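PDB 2HKE: diphosphomevalonate decarboxylase, putative from Trypanosoma brucei, which probably catalyses the ATP-dependent decarboxylation of (R)-5-diphosphomevalonate to isopentenyl diphosphate, the precursor of sterols and other isoprenoids. Local coordinates for residues P45-D57 with S117-F130. The protein carries 1 engineered substitution. Numbering follows the deposited sequence.
Sequences PFRSKTSVELRDD and SGYCAMSAALIRAF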
loop_
_atom_site.group_PDB
_atom_site.type_symbol
_atom_site.label_atom_id
_atom_site.label_comp_id
_atom_site.label_asym_id
_atom_site.label_seq_id
_atom_site.Cartn_x
_atom_site.Cartn_y
_atom_site.Cartn_z
ATOM N N PRO A 45 12.815 -5.042 4.050
ATOM C CA PRO A 45 13.934 -4.809 3.129
ATOM C C PRO A 45 13.632 -3.951 1.914
ATOM O O PRO A 45 14.573 -3.407 1.347
ATOM C CB PRO A 45 14.331 -6.229 2.695
ATOM C CG PRO A 45 12.999 -7.002 2.785
ATOM C CD PRO A 45 12.202 -6.376 3.864
ATOM N N PHE A 46 12.347 -3.809 1.535
ATOM C CA PHE A 46 11.965 -3.141 0.291
ATOM C C PHE A 46 11.339 -1.756 0.527
ATOM O O PHE A 46 10.499 -1.589 1.413
ATOM C CB PHE A 46 10.986 -3.997 -0.514
ATOM C CG PHE A 46 11.474 -5.408 -0.749
ATOM C CD1 PHE A 46 12.741 -5.639 -1.248
ATOM C CD2 PHE A 46 10.683 -6.490 -0.413
ATOM C CE1 PHE A 46 13.199 -6.941 -1.431
ATOM C CE2 PHE A 46 11.127 -7.773 -0.602
ATOM C CZ PHE A 46 12.354 -8.003 -1.123
ATOM N N ARG A 47 11.715 -0.819 -0.336
ATOM C CA ARG A 47 11.281 0.576 -0.225
ATOM C C ARG A 47 11.503 1.298 -1.552
ATOM O O ARG A 47 12.220 0.792 -2.447
ATOM C CB ARG A 47 12.021 1.279 0.920
ATOM C CG ARG A 47 13.475 1.669 0.635
ATOM C CD ARG A 47 14.413 0.486 0.409
ATOM N NE ARG A 47 15.753 0.893 -0.076
ATOM C CZ ARG A 47 16.090 1.193 -1.343
ATOM N NH1 ARG A 47 15.208 1.198 -2.335
ATOM N NH2 ARG A 47 17.345 1.530 -1.617
ATOM N N SER A 48 10.904 2.486 -1.694
ATOM C CA SER A 48 11.266 3.389 -2.773
ATOM C C SER A 48 12.173 4.468 -2.224
ATOM O O SER A 48 12.089 4.844 -1.063
ATOM C CB SER A 48 10.088 4.055 -3.466
ATOM O OG SER A 48 9.165 3.089 -3.886
ATOM N N LYS A 49 13.021 4.967 -3.100
ATOM C CA LYS A 49 13.979 5.977 -2.749
ATOM C C LYS A 49 13.961 7.016 -3.856
ATOM O O LYS A 49 13.949 6.660 -5.041
ATOM C CB LYS A 49 15.339 5.324 -2.630
ATOM C CG LYS A 49 16.493 6.279 -2.368
ATOM C CD LYS A 49 17.670 5.417 -1.831
ATOM C CE LYS A 49 18.957 6.095 -1.862
ATOM N NZ LYS A 49 20.051 5.085 -1.543
ATOM N N THR A 50 13.918 8.297 -3.450
ATOM C CA THR A 50 14.043 9.442 -4.372
ATOM C C THR A 50 15.072 10.441 -3.865
ATOM O O THR A 50 15.097 10.765 -2.687
ATOM C CB THR A 50 12.714 10.215 -4.546
ATOM O OG1 THR A 50 11.739 9.376 -5.146
ATOM C CG2 THR A 50 12.853 11.487 -5.378
ATOM N N SER A 51 15.853 10.940 -4.803
ATOM C CA SER A 51 16.788 12.032 -4.592
ATOM C C SER A 51 16.364 13.174 -5.492
ATOM O O SER A 51 16.011 12.976 -6.658
ATOM C CB SER A 51 18.233 11.597 -4.912
ATOM O OG SER A 51 18.760 10.767 -3.873
ATOM N N VAL A 52 16.373 14.383 -4.962
ATOM C CA VAL A 52 16.097 15.536 -5.786
ATOM C C VAL A 52 17.229 16.553 -5.630
ATOM O O VAL A 52 17.804 16.673 -4.539
ATOM C CB VAL A 52 14.710 16.175 -5.461
ATOM C CG1 VAL A 52 13.582 15.121 -5.581
ATOM C CG2 VAL A 52 14.700 16.818 -4.062
ATOM N N GLU A 53 17.507 17.280 -6.710
ATOM C CA GLU A 53 18.483 18.380 -6.675
ATOM C C GLU A 53 17.927 19.616 -7.353
ATOM O O GLU A 53 17.492 19.539 -8.486
ATOM C CB GLU A 53 19.778 17.945 -7.357
ATOM C CG GLU A 53 20.989 18.822 -6.969
ATOM C CD GLU A 53 22.201 18.644 -7.903
ATOM O OE1 GLU A 53 22.287 17.671 -8.701
ATOM O OE2 GLU A 53 23.078 19.526 -7.847
ATOM N N LEU A 54 17.904 20.755 -6.657
ATOM C CA LEU A 54 17.457 22.004 -7.303
ATOM C C LEU A 54 18.586 22.496 -8.181
ATOM O O LEU A 54 19.755 22.355 -7.824
ATOM C CB LEU A 54 17.053 23.092 -6.304
ATOM C CG LEU A 54 15.724 22.959 -5.550
ATOM C CD1 LEU A 54 15.164 24.330 -5.200
ATOM C CD2 LEU A 54 14.696 22.221 -6.345
ATOM N N ARG A 55 18.228 23.021 -9.346
ATOM C CA ARG A 55 19.203 23.441 -10.349
ATOM C C ARG A 55 18.879 24.840 -10.887
ATOM O O ARG A 55 17.703 25.275 -10.928
ATOM C CB ARG A 55 19.213 22.450 -11.522
ATOM C CG ARG A 55 19.560 21.001 -11.188
ATOM C CD ARG A 55 21.037 20.824 -10.818
ATOM N NE ARG A 55 21.952 21.296 -11.864
ATOM C CZ ARG A 55 22.409 20.574 -12.895
ATOM N NH1 ARG A 55 22.065 19.302 -13.068
ATOM N NH2 ARG A 55 23.232 21.133 -13.775
ATOM N N ASP A 56 19.943 25.538 -11.284
ATOM C CA ASP A 56 19.860 26.790 -12.064
ATOM C C ASP A 56 20.402 26.613 -13.482
ATOM O O ASP A 56 19.934 27.259 -14.424
ATOM C CB ASP A 56 20.666 27.881 -11.368
ATOM C CG ASP A 56 19.879 28.563 -10.295
ATOM O OD1 ASP A 56 18.856 29.196 -10.642
ATOM O OD2 ASP A 56 20.272 28.457 -9.105
ATOM N N ASP A 57 21.384 25.730 -13.619
ATOM C CA ASP A 57 22.081 25.532 -14.879
ATOM C C ASP A 57 21.125 25.019 -15.957
ATOM O O ASP A 57 21.268 25.357 -17.140
ATOM C CB ASP A 57 23.245 24.532 -14.730
ATOM C CG ASP A 57 23.789 24.433 -13.303
ATOM O OD1 ASP A 57 23.028 24.698 -12.332
ATOM O OD2 ASP A 57 24.980 24.058 -13.154
ATOM N N SER A 117 4.643 4.100 -2.694
ATOM C CA SER A 117 5.861 4.442 -1.978
ATOM C C SER A 117 6.694 5.455 -2.770
ATOM O O SER A 117 7.279 6.410 -2.187
ATOM C CB SER A 117 6.614 3.157 -1.667
ATOM O OG SER A 117 6.923 2.444 -2.858
ATOM N N GLY A 118 6.709 5.291 -4.084
ATOM C CA GLY A 118 7.477 6.155 -4.978
ATOM C C GLY A 118 7.008 7.596 -4.983
ATOM O O GLY A 118 7.802 8.523 -4.857
ATOM N N TYR A 119 5.706 7.807 -5.103
ATOM C CA TYR A 119 5.170 9.149 -5.078
ATOM C C TYR A 119 5.289 9.774 -3.699
ATOM O O TYR A 119 5.492 10.995 -3.580
ATOM C CB TYR A 119 3.710 9.135 -5.526
ATOM C CG TYR A 119 3.609 9.023 -7.027
ATOM C CD1 TYR A 119 4.098 10.028 -7.829
ATOM C CD2 TYR A 119 2.985 7.934 -7.638
ATOM C CE1 TYR A 119 3.972 9.982 -9.208
ATOM C CE2 TYR A 119 2.880 7.863 -9.049
ATOM C CZ TYR A 119 3.386 8.905 -9.798
ATOM O OH TYR A 119 3.327 8.934 -11.170
ATOM N N CYS A 120 5.143 8.964 -2.665
ATOM C CA CYS A 120 5.334 9.493 -1.301
ATOM C C CYS A 120 6.790 9.942 -1.105
ATOM O O CYS A 120 7.046 11.036 -0.616
ATOM C CB CYS A 120 4.955 8.477 -0.290
ATOM S SG CYS A 120 4.923 9.120 1.384
ATOM N N ALA A 121 7.746 9.103 -1.481
ATOM C CA ALA A 121 9.158 9.483 -1.325
ATOM C C ALA A 121 9.467 10.744 -2.142
ATOM O O ALA A 121 10.191 11.641 -1.677
ATOM C CB ALA A 121 10.050 8.311 -1.725
ATOM N N MET A 122 8.936 10.829 -3.359
ATOM C CA MET A 122 9.165 12.006 -4.199
ATOM C C MET A 122 8.531 13.270 -3.613
ATOM O O MET A 122 9.122 14.356 -3.631
ATOM C CB MET A 122 8.621 11.744 -5.596
ATOM C CG MET A 122 8.957 12.801 -6.573
ATOM S SD MET A 122 8.201 12.526 -8.168
ATOM C CE MET A 122 8.668 10.831 -8.527
ATOM N N SER A 123 7.293 13.138 -3.156
ATOM C CA SER A 123 6.605 14.250 -2.445
ATOM C C SER A 123 7.456 14.808 -1.298
ATOM O O SER A 123 7.709 16.021 -1.217
ATOM C CB SER A 123 5.251 13.795 -1.841
ATOM O OG SER A 123 4.767 14.814 -0.975
ATOM N N ALA A 124 7.917 13.926 -0.425
ATOM C CA ALA A 124 8.679 14.361 0.751
ATOM C C ALA A 124 10.019 15.006 0.367
ATOM O O ALA A 124 10.383 16.015 0.934
ATOM C CB ALA A 124 8.925 13.200 1.728
ATOM N N ALA A 125 10.711 14.439 -0.627
ATOM C CA ALA A 125 11.995 14.983 -1.098
ATOM C C ALA A 125 11.791 16.355 -1.725
ATOM O O ALA A 125 12.566 17.269 -1.470
ATOM C CB ALA A 125 12.674 14.002 -2.107
ATOM N N LEU A 126 10.748 16.514 -2.535
ATOM C CA LEU A 126 10.482 17.758 -3.205
ATOM C C LEU A 126 10.114 18.861 -2.220
ATOM O O LEU A 126 10.540 20.002 -2.373
ATOM C CB LEU A 126 9.365 17.608 -4.232
ATOM C CG LEU A 126 9.749 16.902 -5.519
ATOM C CD1 LEU A 126 8.505 16.495 -6.315
ATOM C CD2 LEU A 126 10.706 17.793 -6.322
ATOM N N ILE A 127 9.297 18.525 -1.240
ATOM C CA ILE A 127 8.797 19.505 -0.277
ATOM C C ILE A 127 10.012 20.013 0.538
ATOM O O ILE A 127 10.105 21.190 0.786
ATOM C CB ILE A 127 7.716 18.909 0.642
ATOM C CG1 ILE A 127 6.370 18.832 -0.093
ATOM C CG2 ILE A 127 7.534 19.736 1.921
ATOM C CD1 ILE A 127 5.415 17.836 0.541
ATOM N N ARG A 128 10.913 19.132 0.913
ATOM C CA ARG A 128 12.095 19.555 1.667
ATOM C C ARG A 128 12.968 20.455 0.808
ATOM O O ARG A 128 13.314 21.569 1.218
ATOM C CB ARG A 128 12.887 18.395 2.217
ATOM C CG ARG A 128 14.006 18.889 3.143
ATOM C CD ARG A 128 14.601 17.880 3.981
ATOM N NE ARG A 128 13.802 17.617 5.157
ATOM C CZ ARG A 128 14.202 16.838 6.141
ATOM N NH1 ARG A 128 15.389 16.234 6.096
ATOM N NH2 ARG A 128 13.397 16.643 7.155
ATOM N N ALA A 129 13.253 20.018 -0.413
ATOM C CA ALA A 129 14.136 20.766 -1.323
ATOM C C ALA A 129 13.639 22.156 -1.649
ATOM O O ALA A 129 14.436 23.100 -1.708
ATOM C CB ALA A 129 14.339 19.977 -2.650
ATOM N N PHE A 130 12.344 22.295 -1.872
ATOM C CA PHE A 130 11.758 23.561 -2.274
ATOM C C PHE A 130 11.273 24.409 -1.107
ATOM O O PHE A 130 10.721 25.497 -1.317
ATOM C CB PHE A 130 10.595 23.290 -3.238
ATOM C CG PHE A 130 11.018 23.102 -4.661
ATOM C CD1 PHE A 130 11.435 21.854 -5.129
ATOM C CD2 PHE A 130 11.032 24.170 -5.537
ATOM C CE1 PHE A 130 11.820 21.695 -6.469
ATOM C CE2 PHE A 130 11.445 24.017 -6.883
ATOM C CZ PHE A 130 11.853 22.772 -7.329
HETATM O O HOH W 1 10.537 7.091 -5.070
#
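Ser48 and Ser117 meet hydroxyl to hydroxyl, their OG atoms 2.5 Å apart in the one direct hydrogen bond between strand 48-55 and residues 117-130 of helix 114-130. Ser117 OG stands between its own backbone N and carbonyl carbon (chi1 58°), a setting from which it reaches both the strand and Ser114 O, one turn back in the same helix.

The second polar link is indirect. A water 2.6 Å from Thr50 OG1 donates to Gly118 O at 3.1 Å, and Ser102 OG of the neighbouring strand 97-104 is a further partner of the threonine hydroxyl. Gly118 O thus receives the water in addition to its helical bond from Met122 N. Thr50 OG1 also lies near Met122 N without bonding to it, and CG2 packs 3.9 Å from Met122 CA and on the Ala125 methyl.

Beyond Thr50 no hydrogen bond crosses, and side-chain carbons make the contact. Val52 straddles Ala125: CG1 lies against its CB and against Leu126 CD2, while CG2 comes 3.4 Å from Ala125 O and presses on Ala129 CB at 3.5 Å, a tight carbon pair. Leu54 ends the row with CD1 over one face of the Phe130 ring, a CH-pi contact 4.1 Å from the centroid, but its methyl positions are doubtful because CD2 is modelled too near the ring. Leu85 and Val98 also touch Phe130.

Strand and helix run in nearly the same direction (29°, closest approach of the axes 7.1 Å). Ser48, Thr50, Val52 and Leu54 point to a helix face in which Gly118, Ala121, Ala125 and Ala129 are small. In the N-terminal domain of this GHMP-superfamily enzyme, the helix thus lies on the sheet containing strands 48-55 and 97-104. The chemistry is graded: hydroxyls and a bridging water give directional links at the Ser48 end, whereas Val52 joins the elements through Ala125, Leu126 and Ala129, with Leu54 on the Phe130 ring beyond.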